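Local coordinates for putative triphosphoribosyl-dephospho-coA synthase (Archaeoglobus fulgidus DSM 4304, PDB 3H9P), which is of unknown function but probably acts as an ATP-binding triphosphoribosyl-dephospho-CoA synthase, at residues A[196-201]-A[220-225]; A[97-102]-A[121-126]. All blocks are in the same frame, centred on the assembly; numbering follows the deposited sequence.

The modelled chain is mostly helical and has no strands, and each contact joins two helices that follow one another in it. From the N terminus, contact 2 comes first. It brings helix 92-105 against helix 118-129 and closes a loop of 18 residues, of which 107-116 are not modelled. The chain then runs through helices 133-138 to 188-194. Contact 1 follows, tying helix 196-208 to helix 212-225 across another 18 residues, most of them helical. The two loops lie in series, so they neither nest nor cross. The centres of contact 1 and contact 2 are about 30 Å apart. The nearest atoms of contact 1 and contact 2 are about 16 Å apart. Contact 1 is mainly polar, whereas contact 2 is apolar.

Contact 1: A[196-201]-A[220-225]; sequences REYAEK and EKLLKD
Y198 meets D225 through one hydrogen bond. Its OH donates to OD2 of D225 at 2.5 Å, a length so short that its exact value is doubtful. The acceptor lies at the edge of the Y198 ring and in its plane, with D225 OD2 also 3.2 Å from Y198 CE1. The carboxylate is turned 68° from the ring plane. The same oxygen takes part in a salt bridge within 220-225, where K221 NZ, four residues back along the chain, stands 3.5 Å from D225 OD2. The bends in the K221 chain at chi2 and chi4 bring its amine round to this oxygen. The two segments belong to an antiparallel helical hairpin, inclined at 160° with axes 13.1 Å apart. With CG anti to the backbone N (chi1 -174°), the Y198 ring extends across this wide gap. A phenylalanine here would probably leave D225 OD2 without the hydroxyl donor from helix 196-208. The remaining contacts are looser, van der Waals touches on the hydroxyl. L222 CD1 lies 3.9 Å from Y198 OH, and the aliphatic part of K221 passes near the same oxygen. W205, further along helix 196-208, meets the Y198 ring edge-to-face and also touches K221.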
# COMPACT_ATOMS: atom_id res chain seq x y z
N ARG A 196 4.59 3.20 -10.83
CA ARG A 196 3.60 2.57 -11.64
C ARG A 196 4.02 2.54 -13.10
O ARG A 196 3.94 1.51 -13.73
CB ARG A 196 2.26 3.29 -11.46
CG ARG A 196 1.16 2.38 -11.03
CD ARG A 196 0.05 3.09 -10.24
NE ARG A 196 -1.21 2.42 -10.53
CZ ARG A 196 -2.40 3.00 -10.61
NH1 ARG A 196 -2.55 4.31 -10.39
NH2 ARG A 196 -3.47 2.28 -10.91
N GLU A 197 4.46 3.67 -13.64
CA GLU A 197 4.80 3.74 -15.05
C GLU A 197 6.00 2.87 -15.45
O GLU A 197 6.03 2.34 -16.56
CB GLU A 197 4.96 5.18 -15.51
CG GLU A 197 4.36 5.43 -16.90
CD GLU A 197 5.23 4.82 -17.98
OE1 GLU A 197 6.47 4.92 -17.82
OE2 GLU A 197 4.69 4.23 -18.94
N TYR A 198 6.96 2.67 -14.55
CA TYR A 198 8.08 1.80 -14.85
C TYR A 198 7.65 0.33 -14.81
O TYR A 198 8.01 -0.46 -15.68
CB TYR A 198 9.26 2.05 -13.89
CG TYR A 198 10.51 1.28 -14.25
CD1 TYR A 198 11.65 1.92 -14.76
CD2 TYR A 198 10.56 -0.10 -14.08
CE1 TYR A 198 12.78 1.19 -15.11
CE2 TYR A 198 11.69 -0.83 -14.42
CZ TYR A 198 12.78 -0.20 -14.93
OH TYR A 198 13.86 -0.97 -15.24
N ALA A 199 6.84 -0.03 -13.82
CA ALA A 199 6.22 -1.37 -13.81
C ALA A 199 5.40 -1.69 -15.10
O ALA A 199 5.51 -2.77 -15.67
CB ALA A 199 5.39 -1.55 -12.55
N GLU A 200 4.58 -0.74 -15.54
CA GLU A 200 3.76 -0.94 -16.76
C GLU A 200 4.69 -1.12 -17.95
O GLU A 200 4.38 -1.87 -18.87
CB GLU A 200 2.85 0.26 -17.01
CG GLU A 200 1.39 -0.12 -17.20
CD GLU A 200 0.57 0.12 -15.93
OE1 GLU A 200 0.06 1.24 -15.73
OE2 GLU A 200 0.41 -0.82 -15.13
N LYS A 201 5.83 -0.46 -17.89
CA LYS A 201 6.76 -0.48 -19.00
C LYS A 201 7.41 -1.83 -19.17
O LYS A 201 7.75 -2.21 -20.28
CB LYS A 201 7.81 0.62 -18.87
CG LYS A 201 8.30 1.11 -20.21
CD LYS A 201 7.42 2.17 -20.84
CE LYS A 201 8.20 2.99 -21.86
NZ LYS A 201 7.40 4.09 -22.52
N GLU A 220 19.18 -7.65 -17.91
CA GLU A 220 20.26 -6.76 -17.54
C GLU A 220 19.82 -5.31 -17.32
O GLU A 220 20.49 -4.56 -16.59
CB GLU A 220 21.39 -6.82 -18.55
CG GLU A 220 22.72 -6.57 -17.92
CD GLU A 220 23.76 -6.11 -18.92
OE1 GLU A 220 23.96 -6.81 -19.95
OE2 GLU A 220 24.38 -5.05 -18.67
N LYS A 221 18.73 -4.91 -17.96
CA LYS A 221 18.22 -3.55 -17.75
C LYS A 221 17.55 -3.45 -16.38
O LYS A 221 17.79 -2.50 -15.63
CB LYS A 221 17.25 -3.11 -18.84
CG LYS A 221 16.97 -1.61 -18.78
CD LYS A 221 15.48 -1.27 -19.00
CE LYS A 221 15.24 0.22 -18.89
NZ LYS A 221 16.51 1.00 -19.07
N LEU A 222 16.72 -4.45 -16.09
CA LEU A 222 16.09 -4.64 -14.80
C LEU A 222 17.11 -4.66 -13.65
O LEU A 222 16.90 -4.04 -12.60
CB LEU A 222 15.27 -5.93 -14.84
CG LEU A 222 13.79 -5.81 -15.24
CD1 LEU A 222 13.52 -4.73 -16.28
CD2 LEU A 222 13.18 -7.16 -15.66
N LEU A 223 18.21 -5.37 -13.86
CA LEU A 223 19.32 -5.38 -12.91
C LEU A 223 20.00 -4.02 -12.74
O LEU A 223 20.06 -3.50 -11.62
CB LEU A 223 20.34 -6.46 -13.26
CG LEU A 223 21.34 -6.76 -12.14
CD1 LEU A 223 20.60 -7.29 -10.91
CD2 LEU A 223 22.40 -7.73 -12.60
N LYS A 224 20.52 -3.43 -13.82
CA LYS A 224 21.15 -2.12 -13.71
C LYS A 224 20.19 -1.11 -13.08
O LYS A 224 20.61 -0.23 -12.31
CB LYS A 224 21.66 -1.62 -15.07
CG LYS A 224 22.92 -2.32 -15.59
CD LYS A 224 24.26 -1.57 -15.24
CE LYS A 224 25.26 -1.63 -16.39
NZ LYS A 224 26.41 -0.65 -16.28
N ASP A 225 18.89 -1.25 -13.36
CA ASP A 225 17.89 -0.39 -12.75
C ASP A 225 17.57 -0.70 -11.29
O ASP A 225 17.02 0.16 -10.60
CB ASP A 225 16.61 -0.37 -13.58
CG ASP A 225 16.77 0.45 -14.84
OD1 ASP A 225 17.82 1.08 -14.99
OD2 ASP A 225 15.85 0.46 -15.67

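Contact 2: A[97-102]-A[121-126]; sequences SVLEAF and KTEEEI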
# COMPACT_ATOMS: atom_id res chain seq x y z
N SER A 97 1.22 -13.90 12.35
CA SER A 97 2.35 -14.67 11.86
C SER A 97 2.76 -14.22 10.46
O SER A 97 3.95 -14.02 10.19
CB SER A 97 2.00 -16.14 11.79
OG SER A 97 1.86 -16.66 13.09
N VAL A 98 1.80 -14.04 9.58
CA VAL A 98 2.18 -13.63 8.26
C VAL A 98 2.89 -12.26 8.28
O VAL A 98 3.92 -12.08 7.62
CB VAL A 98 1.00 -13.68 7.28
CG1 VAL A 98 1.33 -12.97 5.97
CG2 VAL A 98 0.64 -15.14 7.01
N LEU A 99 2.33 -11.32 9.05
CA LEU A 99 2.91 -10.00 9.24
C LEU A 99 4.34 -10.03 9.83
O LEU A 99 5.25 -9.37 9.31
CB LEU A 99 1.97 -9.13 10.09
CG LEU A 99 2.29 -7.64 10.25
CD1 LEU A 99 2.63 -6.98 8.90
CD2 LEU A 99 1.11 -6.93 10.89
N GLU A 100 4.54 -10.80 10.88
CA GLU A 100 5.88 -11.06 11.38
C GLU A 100 6.82 -11.69 10.34
O GLU A 100 7.98 -11.33 10.25
CB GLU A 100 5.82 -11.93 12.63
CG GLU A 100 7.20 -12.19 13.23
CD GLU A 100 7.17 -13.20 14.34
OE1 GLU A 100 6.05 -13.44 14.88
OE2 GLU A 100 8.25 -13.74 14.68
N ALA A 101 6.31 -12.60 9.51
CA ALA A 101 7.12 -13.21 8.44
C ALA A 101 7.58 -12.16 7.41
O ALA A 101 8.73 -12.21 6.90
CB ALA A 101 6.36 -14.38 7.73
N PHE A 102 6.68 -11.22 7.13
CA PHE A 102 6.92 -10.10 6.22
C PHE A 102 8.02 -9.21 6.76
O PHE A 102 8.97 -8.89 6.03
CB PHE A 102 5.63 -9.28 6.04
CG PHE A 102 5.80 -8.04 5.20
CD1 PHE A 102 5.71 -8.10 3.81
CD2 PHE A 102 6.03 -6.79 5.81
CE1 PHE A 102 5.83 -6.93 3.01
CE2 PHE A 102 6.17 -5.62 5.04
CZ PHE A 102 6.07 -5.69 3.64
N LYS A 121 0.62 -0.87 15.40
CA LYS A 121 -0.75 -0.43 15.26
C LYS A 121 -1.58 -1.33 14.34
O LYS A 121 -2.75 -1.60 14.60
CB LYS A 121 -0.79 1.04 14.82
CG LYS A 121 -0.48 1.96 16.02
CD LYS A 121 -0.14 3.36 15.61
CE LYS A 121 0.25 4.16 16.84
NZ LYS A 121 0.37 5.59 16.51
N THR A 122 -0.94 -1.82 13.30
CA THR A 122 -1.57 -2.79 12.43
C THR A 122 -1.85 -4.08 13.19
O THR A 122 -2.99 -4.58 13.17
CB THR A 122 -0.76 -3.05 11.17
OG1 THR A 122 -0.45 -1.79 10.55
CG2 THR A 122 -1.58 -3.87 10.20
N GLU A 123 -0.82 -4.58 13.88
CA GLU A 123 -0.95 -5.81 14.65
C GLU A 123 -2.07 -5.66 15.66
O GLU A 123 -2.88 -6.57 15.84
CB GLU A 123 0.33 -6.13 15.42
CG GLU A 123 1.50 -6.57 14.56
CD GLU A 123 2.83 -6.38 15.26
OE1 GLU A 123 2.88 -5.71 16.32
OE2 GLU A 123 3.85 -6.87 14.75
N GLU A 124 -2.14 -4.50 16.30
CA GLU A 124 -3.14 -4.35 17.34
C GLU A 124 -4.56 -4.28 16.78
O GLU A 124 -5.48 -4.76 17.42
CB GLU A 124 -2.79 -3.25 18.36
CG GLU A 124 -3.07 -1.82 17.98
CD GLU A 124 -2.60 -0.84 19.06
OE1 GLU A 124 -3.45 -0.12 19.65
OE2 GLU A 124 -1.37 -0.79 19.35
N GLU A 125 -4.74 -3.76 15.57
CA GLU A 125 -6.07 -3.75 14.96
C GLU A 125 -6.47 -5.08 14.35
O GLU A 125 -7.63 -5.48 14.43
CB GLU A 125 -6.24 -2.61 13.96
CG GLU A 125 -6.21 -1.29 14.63
CD GLU A 125 -7.25 -1.16 15.74
OE1 GLU A 125 -8.44 -1.40 15.46
OE2 GLU A 125 -6.85 -0.83 16.89
N ILE A 126 -5.49 -5.77 13.77
CA ILE A 126 -5.70 -7.17 13.41
C ILE A 126 -6.23 -7.96 14.59
O ILE A 126 -7.31 -8.55 14.51
CB ILE A 126 -4.44 -7.84 12.83
CG1 ILE A 126 -4.11 -7.22 11.47
CG2 ILE A 126 -4.71 -9.33 12.64
CD1 ILE A 126 -2.69 -7.45 11.03
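L99 touches T122, E123 and I126 with a single methyl, CD2. The closest approach is to the aliphatic part of E123, with L99 CD2 3.7 Å from E123 CG. I126 brings the end of its side chain, its CD1 lying 3.8 Å from L99 CD2. T122 adds its methyl at a longer range, CG2 being 4.1 Å from L99 CD2. The L99 methyl thus sits among residues of adjacent turns on the facing helix, in purely apolar packing. This is the meeting of two helices that follow one another in the modelled chain of an all-helical fold. The short segments run nearly antiparallel, inclined at 166°, with axes 11.1 Å apart. A chi1 of -172° swings L99 CG away from its own N and carries CD2 to the other helix. E123 is extended beyond CG; its CG meets the leucine while the carboxylate lies farther off. The next shell surrounds these groups. T122 OG1 is hydrogen-bonded to the K118 carbonyl oxygen one turn back. W136 of helix 133-138 packs against both L99 and I126, while F92 and S95 touch I126. Salt bridges from E124 and E125 to K138 of the second subunit join helix 118-129 to that chain.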